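Local coordinates for GTPase subunit of restriction endonuclease (Thermococcus gammatolerans, PDB 6P0F), which probably recognises modified DNA through this N-terminal YTH-type domain, as part of a GTP-dependent McrBC-like restriction system, at residues A[22-27]-A[125-130]; A[68-73]-A[165-170]; A[90-95]-A[139-144]. One frame throughout, in Å; residues are numbered along the deposited sequence.

Contact 1 of 3, residues A[22-27]-A[125-130]; sequences ETILKG and MFFKKK
I24 sets CG1 anti to its own carbonyl carbon (chi1 -67°), which carries CD1 to the ring of F127, while K130 swings CG anti to its backbone N and runs on fully extended past the helix end. In this YTH domain the contact joins the C-terminal turn of helix 15-26 to strand 123-127 and the loop after it, a worked example of a helix end seated on a mixed sheet. The hydrophobic part is small: I24 CD1 lies 3.7 Å from F127 CD1 and 3.8 Å from F127 CE1, a methyl meeting one flank of the ring at a slant. W53 and P131 also touch I24, and I97 touches F127. K130 lays its aliphatic stem along the last carbonyls of the helix, its CG 3.6 Å from I24 O and its CE 3.2 Å from L25 O. I24 O is buried by this contact and has no polar partner in the model; the K130 CG methylene lies against it. The helix closes with a wide, pi-type turn, in which a weak bond runs from G27 N to E22 O. G27 then leaves the helix with a positive phi of 85°, a conformation that suits glycine. Its own carbonyl is gripped from the same helix end: K26 NZ donates to G27 O at 2.9 Å.

Contact 2 of 3, residues A[68-73]-A[165-170]; sequences GDMVLF and GVYDIL
Apolar contacts carry the meeting of M70, a selenomethionine, with Y167 and L170. M70 holds CG anti to its carbonyl carbon, and its chain turns at the CG-SE bond (chi3 42°). The selenium itself comes to the edge of the tyrosine ring, close to its plane, with M70 SE 4.4 Å from Y167 CE1. The M70 methyl is directed at L170, but the modelled separation is too short for carbons, so its exact place there is doubtful. L5 and L94 touch both M70 and L170, adding to the buried apolar cluster. The arrangement is that of an alpha/beta layer in the YTH domain: helix 160-174 covers one side of the mixed sheet, and alternate residues of strand 70-76 divide between its two faces. M70 and L72 direct their CB atoms toward the helix, whereas V71 and F73 belong to the other side, where V71 CG1 sits 3.7 Å above the centre of the F73 ring. Side-chain hydrogen bonds lie beside the apolar contact. Y167 OH is hydrogen-bonded to N3 ND2, and D69 OD2 to D66 N and Q4 NE2. Within the helix, L170 N donates to V166 O at 3.0 Å.

Contact 3 of 3, residues A[90-95]-A[139-144]; sequences TAVYLG and NEINSK
V92 and I141 meet between strand and helix, each with its CB directed at the opposite segment, and their branches meet at a slant. Here helix 138-145 packs on the same sheet face as helix 160-174, in the YTH domain's helix-on-sheet arrangement, and rests beside the early part of strand 91-102. The touching atoms are V92 CG2 and I141 CG1, 4.1 Å apart, an ordinary and rather loose methyl-to-methylene contact. Both are the branches anti to their own carbonyl carbons: V92 CG2 lies beside its backbone N because CG1 occupies the position anti to that N (chi1 -178°), and I141 CG1 is placed likewise. L134 and L72 pack on V92, while Y74 and H136 touch I141. Toward the start of the helix the contact turns polar but remains distant: T90 OG1 and N139 OD1 stand 4.5 Å apart, and T90 OG1 instead receives a weak bond from I138 N. N139 O accepts from S143 N at 2.9 Å and from S143 OG at 2.8 Å, the two donors arriving from opposite faces of the carbonyl plane.

The three contacts illustrate how one mixed sheet can seat several helices. Contacts 2 and 3 are the closer pair, with centres about 11 Å apart, and their strands are antiparallel neighbours: F73 N lies 2.8 Å from Y93 O and V71 N lies 2.9 Å from G95 O, both probable hydrogen bonds. Contact 1 is set farther off, about 17 Å between centres from contact 2 and 18 Å from contact 3. Strand 123-127 neighbours 91-102 in the sheet; F127 CZ reaches F73 CE2 of strand 70-76 at 3.7 Å, and L25 CD2 reaches Y93 CE2 at 3.4 Å. M70 and L72 direct their CB atoms toward helix 160-174, and V92 toward helix 138-145.

Contact 1 of 3, residues A[22-27]-A[125-130]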
ATOM      1  N   GLU A  22      -6.396   9.098   4.379  1.00 17.51           N
ATOM      2  CA  GLU A  22      -6.504  10.245   3.503  1.00 18.38           C
ATOM      3  C   GLU A  22      -6.332   9.865   2.036  1.00 19.12           C
ATOM      4  O   GLU A  22      -7.125  10.281   1.185  1.00 19.46           O
ATOM      5  CB  GLU A  22      -5.490  11.312   3.900  1.00 21.64           C
ATOM      6  CG  GLU A  22      -5.578  12.531   3.021  1.00 24.75           C
ATOM      7  CD  GLU A  22      -6.781  13.436   3.380  1.00 26.92           C
ATOM      8  OE1 GLU A  22      -7.344  14.051   2.459  1.00 35.92           O
ATOM      9  OE2 GLU A  22      -7.104  13.530   4.596  1.00 35.71           O
ATOM     10  N   THR A  23      -5.279   9.122   1.699  1.00 16.83           N
ATOM     11  CA  THR A  23      -4.945   8.949   0.304  1.00 16.63           C
ATOM     12  C   THR A  23      -5.183   7.564  -0.264  1.00 17.10           C
ATOM     13  O   THR A  23      -5.127   7.437  -1.482  1.00 17.05           O
ATOM     14  CB  THR A  23      -3.485   9.331   0.024  1.00 17.90           C
ATOM     15  OG1 THR A  23      -2.597   8.534   0.797  1.00 16.91           O
ATOM     16  CG2 THR A  23      -3.252  10.820   0.357  1.00 20.74           C
ATOM     17  N   ILE A  24      -5.451   6.548   0.557  1.00 15.43           N
ATOM     18  CA  ILE A  24      -5.826   5.222   0.064  1.00 17.39           C
ATOM     19  C   ILE A  24      -7.300   4.934   0.284  1.00 17.89           C
ATOM     20  O   ILE A  24      -7.965   4.375  -0.595  1.00 18.92           O
ATOM     21  CB  ILE A  24      -4.948   4.119   0.692  1.00 17.68           C
ATOM     22  CG1 ILE A  24      -3.505   4.261   0.208  1.00 21.19           C
ATOM     23  CG2 ILE A  24      -5.488   2.741   0.360  1.00 18.00           C
ATOM     24  CD1 ILE A  24      -3.334   3.968  -1.277  1.00 20.02           C
ATOM     25  N   LEU A  25      -7.840   5.251   1.451  1.00 17.80           N
ATOM     26  CA  LEU A  25      -9.241   4.926   1.677  1.00 19.04           C
ATOM     27  C   LEU A  25     -10.165   5.974   1.086  1.00 20.95           C
ATOM     28  O   LEU A  25     -11.112   5.635   0.378  1.00 22.90           O
ATOM     29  CB  LEU A  25      -9.506   4.722   3.167  1.00 20.75           C
ATOM     30  CG  LEU A  25      -8.708   3.633   3.906  1.00 19.79           C
ATOM     31  CD1 LEU A  25      -9.155   3.506   5.332  1.00 24.22           C
ATOM     32  CD2 LEU A  25      -8.884   2.321   3.154  1.00 22.69           C
ATOM     33  N   LYS A  26      -9.880   7.253   1.300  1.00 18.36           N
ATOM     34  CA  LYS A  26     -10.655   8.330   0.714  1.00 21.16           C
ATOM     35  C   LYS A  26     -10.158   8.670  -0.681  1.00 20.69           C
ATOM     36  O   LYS A  26     -10.931   8.636  -1.643  1.00 22.67           O
ATOM     37  CB  LYS A  26     -10.588   9.548   1.632  1.00 20.45           C
ATOM     38  CG  LYS A  26     -11.408  10.682   1.178  1.00 24.11           C
ATOM     39  CD  LYS A  26     -11.394  11.870   2.171  1.00 25.46           C
ATOM     40  CE  LYS A  26      -9.979  12.387   2.505  1.00 26.89           C
ATOM     41  NZ  LYS A  26      -9.211  12.937   1.312  1.00 25.50           N
ATOM     42  N   GLY A  27      -8.852   8.900  -0.810  1.00 18.39           N
ATOM     43  CA  GLY A  27      -8.295   9.390  -2.048  1.00 17.71           C
ATOM     44  C   GLY A  27      -8.386  10.900  -2.112  1.00 20.60           C
ATOM     45  O   GLY A  27      -9.012  11.561  -1.274  1.00 19.55           O
HETATM   46  N   MSE A 125       3.503   5.290  -4.813  1.00 19.78           N
HETATM   47  CA  MSE A 125       2.878   4.250  -5.638  1.00 20.35           C
HETATM   48  C   MSE A 125       1.423   4.674  -5.854  1.00 22.99           C
HETATM   49  O   MSE A 125       0.723   4.979  -4.882  1.00 20.98           O
HETATM   50  CB  MSE A 125       2.951   2.879  -4.978  1.00 22.25           C
HETATM   51  CG  MSE A 125       2.186   2.802  -3.663  1.00 24.44           C
HETATM   52 SE   MSE A 125       2.719   1.182  -2.659  1.00 32.09          SE
HETATM   53  CE  MSE A 125       4.528   1.634  -2.612  1.00 26.12           C
ATOM     54  N   PHE A 126       0.968   4.682  -7.101  1.00 18.59           N
ATOM     55  CA  PHE A 126      -0.400   5.046  -7.442  1.00 17.74           C
ATOM     56  C   PHE A 126      -1.223   3.793  -7.726  1.00 21.14           C
ATOM     57  O   PHE A 126      -0.714   2.829  -8.299  1.00 22.64           O
ATOM     58  CB  PHE A 126      -0.424   5.990  -8.657  1.00 18.70           C
ATOM     59  CG  PHE A 126      -0.068   7.410  -8.320  1.00 18.96           C
ATOM     60  CD1 PHE A 126       1.253   7.775  -8.170  1.00 21.92           C
ATOM     61  CD2 PHE A 126      -1.060   8.367  -8.105  1.00 20.24           C
ATOM     62  CE1 PHE A 126       1.603   9.080  -7.801  1.00 22.00           C
ATOM     63  CE2 PHE A 126      -0.721   9.644  -7.743  1.00 23.43           C
ATOM     64  CZ  PHE A 126       0.631   9.996  -7.592  1.00 23.40           C
ATOM     65  N   PHE A 127      -2.500   3.824  -7.329  1.00 18.12           N
ATOM     66  CA  PHE A 127      -3.471   2.765  -7.585  1.00 21.01           C
ATOM     67  C   PHE A 127      -4.644   3.325  -8.384  1.00 20.69           C
ATOM     68  O   PHE A 127      -5.274   4.298  -7.956  1.00 22.17           O
ATOM     69  CB  PHE A 127      -4.002   2.176  -6.273  1.00 20.02           C
ATOM     70  CG  PHE A 127      -2.949   1.601  -5.397  1.00 17.96           C
ATOM     71  CD1 PHE A 127      -2.281   2.399  -4.478  1.00 19.62           C
ATOM     72  CD2 PHE A 127      -2.613   0.266  -5.481  1.00 23.47           C
ATOM     73  CE1 PHE A 127      -1.306   1.880  -3.672  1.00 21.89           C
ATOM     74  CE2 PHE A 127      -1.623  -0.262  -4.676  1.00 21.45           C
ATOM     75  CZ  PHE A 127      -0.976   0.546  -3.761  1.00 21.38           C
ATOM     76  N   LYS A 128      -4.978   2.697  -9.515  1.00 22.81           N
ATOM     77  CA  LYS A 128      -6.044   3.265 -10.345  1.00 23.87           C
ATOM     78  C   LYS A 128      -7.407   3.105  -9.678  1.00 27.48           C
ATOM     79  O   LYS A 128      -8.213   4.043  -9.666  1.00 32.09           O
ATOM     80  CB  LYS A 128      -6.068   2.630 -11.729  1.00 27.17           C
ATOM     81  CG  LYS A 128      -7.131   3.256 -12.625  1.00 32.44           C
ATOM     82  CD  LYS A 128      -6.583   3.586 -13.979  1.00 45.53           C
ATOM     83  CE  LYS A 128      -6.074   2.358 -14.658  1.00 34.00           C
ATOM     84  NZ  LYS A 128      -6.074   2.529 -16.158  1.00 41.07           N
ATOM     85  N   LYS A 129      -7.696   1.913  -9.152  1.00 29.53           N
ATOM     86  CA  LYS A 129      -8.915   1.677  -8.380  1.00 30.33           C
ATOM     87  C   LYS A 129      -8.539   1.682  -6.906  1.00 27.67           C
ATOM     88  O   LYS A 129      -7.446   1.231  -6.548  1.00 28.73           O
ATOM     89  CB  LYS A 129      -9.582   0.353  -8.762  1.00 35.20           C
ATOM     90  CG  LYS A 129      -9.899   0.211 -10.266  1.00 46.70           C
ATOM     91  CD  LYS A 129     -11.080   1.087 -10.709  1.00 56.00           C
ATOM     92  CE  LYS A 129     -11.356   0.928 -12.205  1.00 55.64           C
ATOM     93  NZ  LYS A 129     -12.466   1.801 -12.671  1.00 61.54           N
ATOM     94  N   LYS A 130      -9.421   2.250  -6.059  1.00 27.38           N
ATOM     95  CA  LYS A 130      -9.296   2.143  -4.613  1.00 25.59           C
ATOM     96  C   LYS A 130      -8.907   0.707  -4.284  1.00 24.08           C
ATOM     97  O   LYS A 130      -9.574  -0.227  -4.752  1.00 21.87           O
ATOM     98  CB  LYS A 130     -10.604   2.521  -3.902  1.00 23.72           C
ATOM     99  CG  LYS A 130     -10.512   2.555  -2.410  1.00 26.09           C
ATOM    100  CD  LYS A 130     -11.889   2.794  -1.754  1.00 25.67           C
ATOM    101  CE  LYS A 130     -11.808   2.621  -0.254  1.00 33.44           C
ATOM    102  NZ  LYS A 130     -13.100   2.968   0.424  1.00 32.01           N
TER

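Contact 2 of 3, residues A[68-73]-A[165-170]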
ATOM      1  N   GLY A  68       2.403  -2.763 -11.683  1.00 21.03           N
ATOM      2  CA  GLY A  68       1.925  -4.113 -11.853  1.00 22.87           C
ATOM      3  C   GLY A  68       2.067  -4.995 -10.633  1.00 23.97           C
ATOM      4  O   GLY A  68       1.409  -6.040 -10.564  1.00 24.77           O
ATOM      5  N   ASP A  69       2.910  -4.595  -9.682  1.00 22.24           N
ATOM      6  CA  ASP A  69       3.057  -5.308  -8.423  1.00 21.56           C
ATOM      7  C   ASP A  69       1.793  -5.122  -7.577  1.00 22.64           C
ATOM      8  O   ASP A  69       1.034  -4.154  -7.728  1.00 20.13           O
ATOM      9  CB  ASP A  69       4.289  -4.821  -7.683  1.00 22.44           C
ATOM     10  CG  ASP A  69       5.597  -5.280  -8.333  1.00 25.75           C
ATOM     11  OD1 ASP A  69       5.525  -6.142  -9.265  1.00 25.04           O
ATOM     12  OD2 ASP A  69       6.662  -4.785  -7.892  1.00 25.79           O
HETATM   13  N   MSE A  70       1.581  -6.053  -6.667  1.00 21.96           N
HETATM   14  CA  MSE A  70       0.392  -6.097  -5.834  1.00 19.61           C
HETATM   15  C   MSE A  70       0.800  -5.792  -4.394  1.00 21.01           C
HETATM   16  O   MSE A  70       1.872  -6.191  -3.937  1.00 19.21           O
HETATM   17  CB  MSE A  70      -0.268  -7.458  -5.951  1.00 23.65           C
HETATM   18  CG  MSE A  70      -0.941  -7.577  -7.264  1.00 25.34           C
HETATM   19 SE   MSE A  70      -1.374  -9.417  -7.566  1.00 43.96          SE
HETATM   20  CE  MSE A  70      -1.987  -9.898  -5.824  1.00 50.39           C
ATOM     21  N   VAL A  71      -0.089  -5.100  -3.676  1.00 17.93           N
ATOM     22  CA  VAL A  71       0.159  -4.709  -2.289  1.00 15.63           C
ATOM     23  C   VAL A  71      -1.019  -5.162  -1.437  1.00 18.65           C
ATOM     24  O   VAL A  71      -2.175  -4.823  -1.726  1.00 19.06           O
ATOM     25  CB  VAL A  71       0.368  -3.195  -2.150  1.00 18.25           C
ATOM     26  CG1 VAL A  71       0.528  -2.864  -0.666  1.00 22.58           C
ATOM     27  CG2 VAL A  71       1.578  -2.707  -2.943  1.00 22.01           C
ATOM     28  N   LEU A  72      -0.727  -5.923  -0.383  1.00 18.03           N
ATOM     29  CA  LEU A  72      -1.684  -6.207   0.681  1.00 17.01           C
ATOM     30  C   LEU A  72      -1.399  -5.201   1.792  1.00 19.32           C
ATOM     31  O   LEU A  72      -0.314  -5.217   2.374  1.00 19.65           O
ATOM     32  CB  LEU A  72      -1.530  -7.626   1.221  1.00 18.74           C
ATOM     33  CG  LEU A  72      -2.042  -8.708   0.266  1.00 17.52           C
ATOM     34  CD1 LEU A  72      -1.396 -10.026   0.681  1.00 20.20           C
ATOM     35  CD2 LEU A  72      -3.544  -8.805   0.233  1.00 19.14           C
ATOM     36  N   PHE A  73      -2.330  -4.291   2.032  1.00 16.23           N
ATOM     37  CA  PHE A  73      -2.249  -3.394   3.182  1.00 16.79           C
ATOM     38  C   PHE A  73      -2.912  -4.112   4.348  1.00 15.40           C
ATOM     39  O   PHE A  73      -4.122  -4.366   4.331  1.00 18.41           O
ATOM     40  CB  PHE A  73      -2.953  -2.070   2.899  1.00 18.29           C
ATOM     41  CG  PHE A  73      -2.254  -1.187   1.935  1.00 16.52           C
ATOM     42  CD1 PHE A  73      -1.174  -0.412   2.299  1.00 19.51           C
ATOM     43  CD2 PHE A  73      -2.725  -1.101   0.633  1.00 20.62           C
ATOM     44  CE1 PHE A  73      -0.567   0.430   1.381  1.00 20.42           C
ATOM     45  CE2 PHE A  73      -2.115  -0.248  -0.293  1.00 20.20           C
ATOM     46  CZ  PHE A  73      -1.050   0.510   0.083  1.00 19.38           C
ATOM     47  N   GLY A 165       0.944 -19.692  -4.060  1.00 39.38           N
ATOM     48  CA  GLY A 165      -0.208 -20.356  -3.493  1.00 36.50           C
ATOM     49  C   GLY A 165      -1.465 -19.530  -3.524  1.00 40.48           C
ATOM     50  O   GLY A 165      -2.568 -20.082  -3.516  1.00 37.86           O
ATOM     51  N   VAL A 166      -1.344 -18.193  -3.574  1.00 37.88           N
ATOM     52  CA  VAL A 166      -2.495 -17.320  -3.543  1.00 36.84           C
ATOM     53  C   VAL A 166      -2.640 -16.456  -4.781  1.00 33.41           C
ATOM     54  O   VAL A 166      -3.590 -15.677  -4.892  1.00 33.00           O
ATOM     55  CB  VAL A 166      -2.485 -16.414  -2.289  1.00 33.96           C
ATOM     56  CG1 VAL A 166      -2.434 -17.270  -1.030  1.00 40.22           C
ATOM     57  CG2 VAL A 166      -1.313 -15.458  -2.358  1.00 34.62           C
ATOM     58  N   TYR A 167      -1.705 -16.588  -5.738  1.00 35.90           N
ATOM     59  CA  TYR A 167      -1.648 -15.661  -6.866  1.00 33.95           C
ATOM     60  C   TYR A 167      -2.928 -15.683  -7.688  1.00 31.56           C
ATOM     61  O   TYR A 167      -3.432 -14.630  -8.094  1.00 26.53           O
ATOM     62  CB  TYR A 167      -0.435 -16.014  -7.723  1.00 33.75           C
ATOM     63  CG  TYR A 167      -0.179 -15.096  -8.891  1.00 33.76           C
ATOM     64  CD1 TYR A 167      -0.104 -13.712  -8.718  1.00 33.64           C
ATOM     65  CD2 TYR A 167      -0.002 -15.617 -10.169  1.00 34.93           C
ATOM     66  CE1 TYR A 167       0.149 -12.875  -9.792  1.00 31.08           C
ATOM     67  CE2 TYR A 167       0.240 -14.772 -11.258  1.00 31.98           C
ATOM     68  CZ  TYR A 167       0.317 -13.416 -11.062  1.00 34.26           C
ATOM     69  OH  TYR A 167       0.567 -12.592 -12.152  1.00 31.66           O
ATOM     70  N   ASP A 168      -3.476 -16.863  -7.954  1.00 34.52           N
ATOM     71  CA  ASP A 168      -4.668 -16.934  -8.786  1.00 35.56           C
ATOM     72  C   ASP A 168      -5.880 -16.357  -8.075  1.00 35.87           C
ATOM     73  O   ASP A 168      -6.704 -15.674  -8.703  1.00 38.92           O
ATOM     74  CB  ASP A 168      -4.880 -18.379  -9.216  1.00 38.31           C
ATOM     75  CG  ASP A 168      -3.927 -18.762 -10.313  1.00 45.46           C
ATOM     76  OD1 ASP A 168      -4.013 -18.144 -11.409  1.00 49.95           O
ATOM     77  OD2 ASP A 168      -3.081 -19.654 -10.071  1.00 54.75           O
ATOM     78  N   ILE A 169      -5.975 -16.552  -6.763  1.00 34.17           N
ATOM     79  CA  ILE A 169      -7.027 -15.890  -5.998  1.00 36.83           C
ATOM     80  C   ILE A 169      -6.895 -14.369  -6.119  1.00 37.32           C
ATOM     81  O   ILE A 169      -7.868 -13.651  -6.381  1.00 37.51           O
ATOM     82  CB  ILE A 169      -6.983 -16.334  -4.526  1.00 42.25           C
ATOM     83  CG1 ILE A 169      -7.168 -17.842  -4.384  1.00 48.46           C
ATOM     84  CG2 ILE A 169      -8.046 -15.581  -3.743  1.00 45.89           C
ATOM     85  CD1 ILE A 169      -6.713 -18.380  -3.016  1.00 54.01           C
ATOM     86  N   LEU A 170      -5.687 -13.856  -5.916  1.00 29.92           N
ATOM     87  CA  LEU A 170      -5.501 -12.411  -5.963  1.00 29.11           C
ATOM     88  C   LEU A 170      -5.832 -11.857  -7.342  1.00 33.85           C
ATOM     89  O   LEU A 170      -6.460 -10.798  -7.451  1.00 32.04           O
ATOM     90  CB  LEU A 170      -4.073 -12.047  -5.578  1.00 31.07           C
ATOM     91  CG  LEU A 170      -3.564 -12.477  -4.204  1.00 35.48           C
ATOM     92  CD1 LEU A 170      -2.151 -12.077  -3.822  1.00 42.05           C
ATOM     93  CD2 LEU A 170      -4.555 -11.947  -3.133  1.00 32.14           C
TER

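Contact 3 of 3, residues A[90-95]-A[139-144]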
ATOM      1  N   THR A  90      -9.008  -5.870  12.755  1.00 30.55           N
ATOM      2  CA  THR A  90      -8.032  -5.832  11.675  1.00 28.25           C
ATOM      3  C   THR A  90      -8.751  -5.802  10.334  1.00 23.28           C
ATOM      4  O   THR A  90      -9.923  -6.162  10.225  1.00 24.38           O
ATOM      5  CB  THR A  90      -7.070  -7.032  11.677  1.00 25.53           C
ATOM      6  OG1 THR A  90      -7.771  -8.236  11.348  1.00 27.96           O
ATOM      7  CG2 THR A  90      -6.386  -7.195  13.043  1.00 26.41           C
ATOM      8  N   ALA A  91      -8.022  -5.359   9.312  1.00 21.31           N
ATOM      9  CA  ALA A  91      -8.552  -5.373   7.952  1.00 20.28           C
ATOM     10  C   ALA A  91      -7.399  -5.560   6.980  1.00 20.10           C
ATOM     11  O   ALA A  91      -6.240  -5.323   7.309  1.00 19.53           O
ATOM     12  CB  ALA A  91      -9.320  -4.106   7.631  1.00 21.51           C
ATOM     13  N   VAL A  92      -7.725  -6.027   5.773  1.00 18.64           N
ATOM     14  CA  VAL A  92      -6.730  -6.190   4.725  1.00 17.78           C
ATOM     15  C   VAL A  92      -7.296  -5.584   3.452  1.00 17.90           C
ATOM     16  O   VAL A  92      -8.457  -5.833   3.108  1.00 19.92           O
ATOM     17  CB  VAL A  92      -6.366  -7.673   4.492  1.00 20.35           C
ATOM     18  CG1 VAL A  92      -5.305  -7.772   3.426  1.00 19.84           C
ATOM     19  CG2 VAL A  92      -5.890  -8.305   5.807  1.00 21.20           C
ATOM     20  N   TYR A  93      -6.474  -4.817   2.753  1.00 17.22           N
ATOM     21  CA  TYR A  93      -6.831  -4.245   1.467  1.00 17.98           C
ATOM     22  C   TYR A  93      -5.864  -4.753   0.406  1.00 19.99           C
ATOM     23  O   TYR A  93      -4.675  -4.913   0.681  1.00 22.97           O
ATOM     24  CB  TYR A  93      -6.795  -2.699   1.512  1.00 18.77           C
ATOM     25  CG  TYR A  93      -7.798  -2.088   2.478  1.00 18.31           C
ATOM     26  CD1 TYR A  93      -7.566  -2.119   3.844  1.00 19.56           C
ATOM     27  CD2 TYR A  93      -8.960  -1.463   2.013  1.00 20.11           C
ATOM     28  CE1 TYR A  93      -8.494  -1.562   4.744  1.00 20.53           C
ATOM     29  CE2 TYR A  93      -9.886  -0.929   2.887  1.00 23.62           C
ATOM     30  CZ  TYR A  93      -9.637  -0.958   4.242  1.00 27.33           C
ATOM     31  OH  TYR A  93     -10.563  -0.396   5.097  1.00 29.65           O
ATOM     32  N   LEU A  94      -6.357  -4.976  -0.816  1.00 18.71           N
ATOM     33  CA  LEU A  94      -5.529  -5.447  -1.926  1.00 19.50           C
ATOM     34  C   LEU A  94      -5.547  -4.411  -3.041  1.00 20.87           C
ATOM     35  O   LEU A  94      -6.612  -4.075  -3.555  1.00 20.69           O
ATOM     36  CB  LEU A  94      -6.045  -6.792  -2.447  1.00 21.45           C
ATOM     37  CG  LEU A  94      -5.306  -7.321  -3.676  1.00 24.63           C
ATOM     38  CD1 LEU A  94      -3.860  -7.656  -3.370  1.00 24.78           C
ATOM     39  CD2 LEU A  94      -6.006  -8.568  -4.208  1.00 29.57           C
ATOM     40  N   GLY A  95      -4.375  -3.921  -3.409  1.00 20.14           N
ATOM     41  CA  GLY A  95      -4.240  -3.038  -4.543  1.00 23.56           C
ATOM     42  C   GLY A  95      -3.249  -3.543  -5.565  1.00 22.29           C
ATOM     43  O   GLY A  95      -2.406  -4.391  -5.248  1.00 18.70           O
ATOM     44  N   ASN A 139      -5.420 -12.477  10.162  1.00 24.75           N
ATOM     45  CA  ASN A 139      -4.995 -13.823  10.534  1.00 25.08           C
ATOM     46  C   ASN A 139      -5.416 -14.852   9.492  1.00 23.53           C
ATOM     47  O   ASN A 139      -4.656 -15.792   9.221  1.00 24.00           O
ATOM     48  CB  ASN A 139      -5.491 -14.193  11.929  1.00 29.17           C
ATOM     49  CG  ASN A 139      -6.885 -13.761  12.188  1.00 32.44           C
ATOM     50  OD1 ASN A 139      -7.173 -12.559  12.277  1.00 37.40           O
ATOM     51  ND2 ASN A 139      -7.780 -14.732  12.312  1.00 44.20           N
ATOM     52  N   GLU A 140      -6.572 -14.659   8.830  1.00 24.41           N
ATOM     53  CA  GLU A 140      -6.967 -15.589   7.775  1.00 24.19           C
ATOM     54  C   GLU A 140      -6.060 -15.452   6.552  1.00 25.37           C
ATOM     55  O   GLU A 140      -5.678 -16.452   5.934  1.00 22.79           O
ATOM     56  CB  GLU A 140      -8.427 -15.357   7.363  1.00 32.53           C
ATOM     57  CG  GLU A 140      -9.503 -15.659   8.404  1.00 40.20           C
ATOM     58  CD  GLU A 140     -10.900 -15.100   8.005  1.00 50.61           C
ATOM     59  OE1 GLU A 140     -11.052 -13.857   7.870  1.00 46.24           O
ATOM     60  OE2 GLU A 140     -11.850 -15.899   7.817  1.00 57.60           O
ATOM     61  N   ILE A 141      -5.728 -14.218   6.159  1.00 23.10           N
ATOM     62  CA  ILE A 141      -4.819 -14.033   5.029  1.00 20.52           C
ATOM     63  C   ILE A 141      -3.431 -14.585   5.367  1.00 20.76           C
ATOM     64  O   ILE A 141      -2.792 -15.253   4.546  1.00 20.16           O
ATOM     65  CB  ILE A 141      -4.746 -12.549   4.624  1.00 21.32           C
ATOM     66  CG1 ILE A 141      -6.118 -12.085   4.133  1.00 27.65           C
ATOM     67  CG2 ILE A 141      -3.678 -12.346   3.570  1.00 22.47           C
ATOM     68  CD1 ILE A 141      -6.657 -12.877   2.940  1.00 30.17           C
ATOM     69  N   ASN A 142      -2.920 -14.280   6.562  1.00 19.22           N
ATOM     70  CA  ASN A 142      -1.623 -14.837   6.948  1.00 17.72           C
ATOM     71  C   ASN A 142      -1.645 -16.358   6.895  1.00 20.75           C
ATOM     72  O   ASN A 142      -0.702 -16.987   6.403  1.00 20.23           O
ATOM     73  CB  ASN A 142      -1.226 -14.374   8.353  1.00 19.82           C
ATOM     74  CG  ASN A 142      -0.530 -13.017   8.339  1.00 17.35           C
ATOM     75  OD1 ASN A 142       0.171 -12.662   7.389  1.00 20.51           O
ATOM     76  ND2 ASN A 142      -0.657 -12.287   9.445  1.00 20.39           N
ATOM     77  N   SER A 143      -2.716 -16.959   7.404  1.00 20.45           N
ATOM     78  CA  SER A 143      -2.836 -18.416   7.400  1.00 22.24           C
ATOM     79  C   SER A 143      -2.751 -18.964   5.988  1.00 23.58           C
ATOM     80  O   SER A 143      -1.998 -19.912   5.721  1.00 24.88           O
ATOM     81  CB  SER A 143      -4.142 -18.809   8.079  1.00 25.09           C
ATOM     82  OG  SER A 143      -4.042 -18.497   9.467  1.00 31.71           O
ATOM     83  N   LYS A 144      -3.484 -18.355   5.051  1.00 23.49           N
ATOM     84  CA  LYS A 144      -3.424 -18.824   3.674  1.00 24.64           C
ATOM     85  C   LYS A 144      -2.013 -18.689   3.109  1.00 27.57           C
ATOM     86  O   LYS A 144      -1.574 -19.528   2.310  1.00 28.35           O
ATOM     87  CB  LYS A 144      -4.436 -18.058   2.814  1.00 25.10           C
ATOM     88  CG  LYS A 144      -4.765 -18.751   1.511  1.00 43.69           C
ATOM     89  CD  LYS A 144      -5.313 -20.174   1.720  1.00 45.93           C
ATOM     90  CE  LYS A 144      -6.094 -20.685   0.509  1.00 57.40           C
ATOM     91  NZ  LYS A 144      -6.952 -21.866   0.853  1.00 55.98           N
TER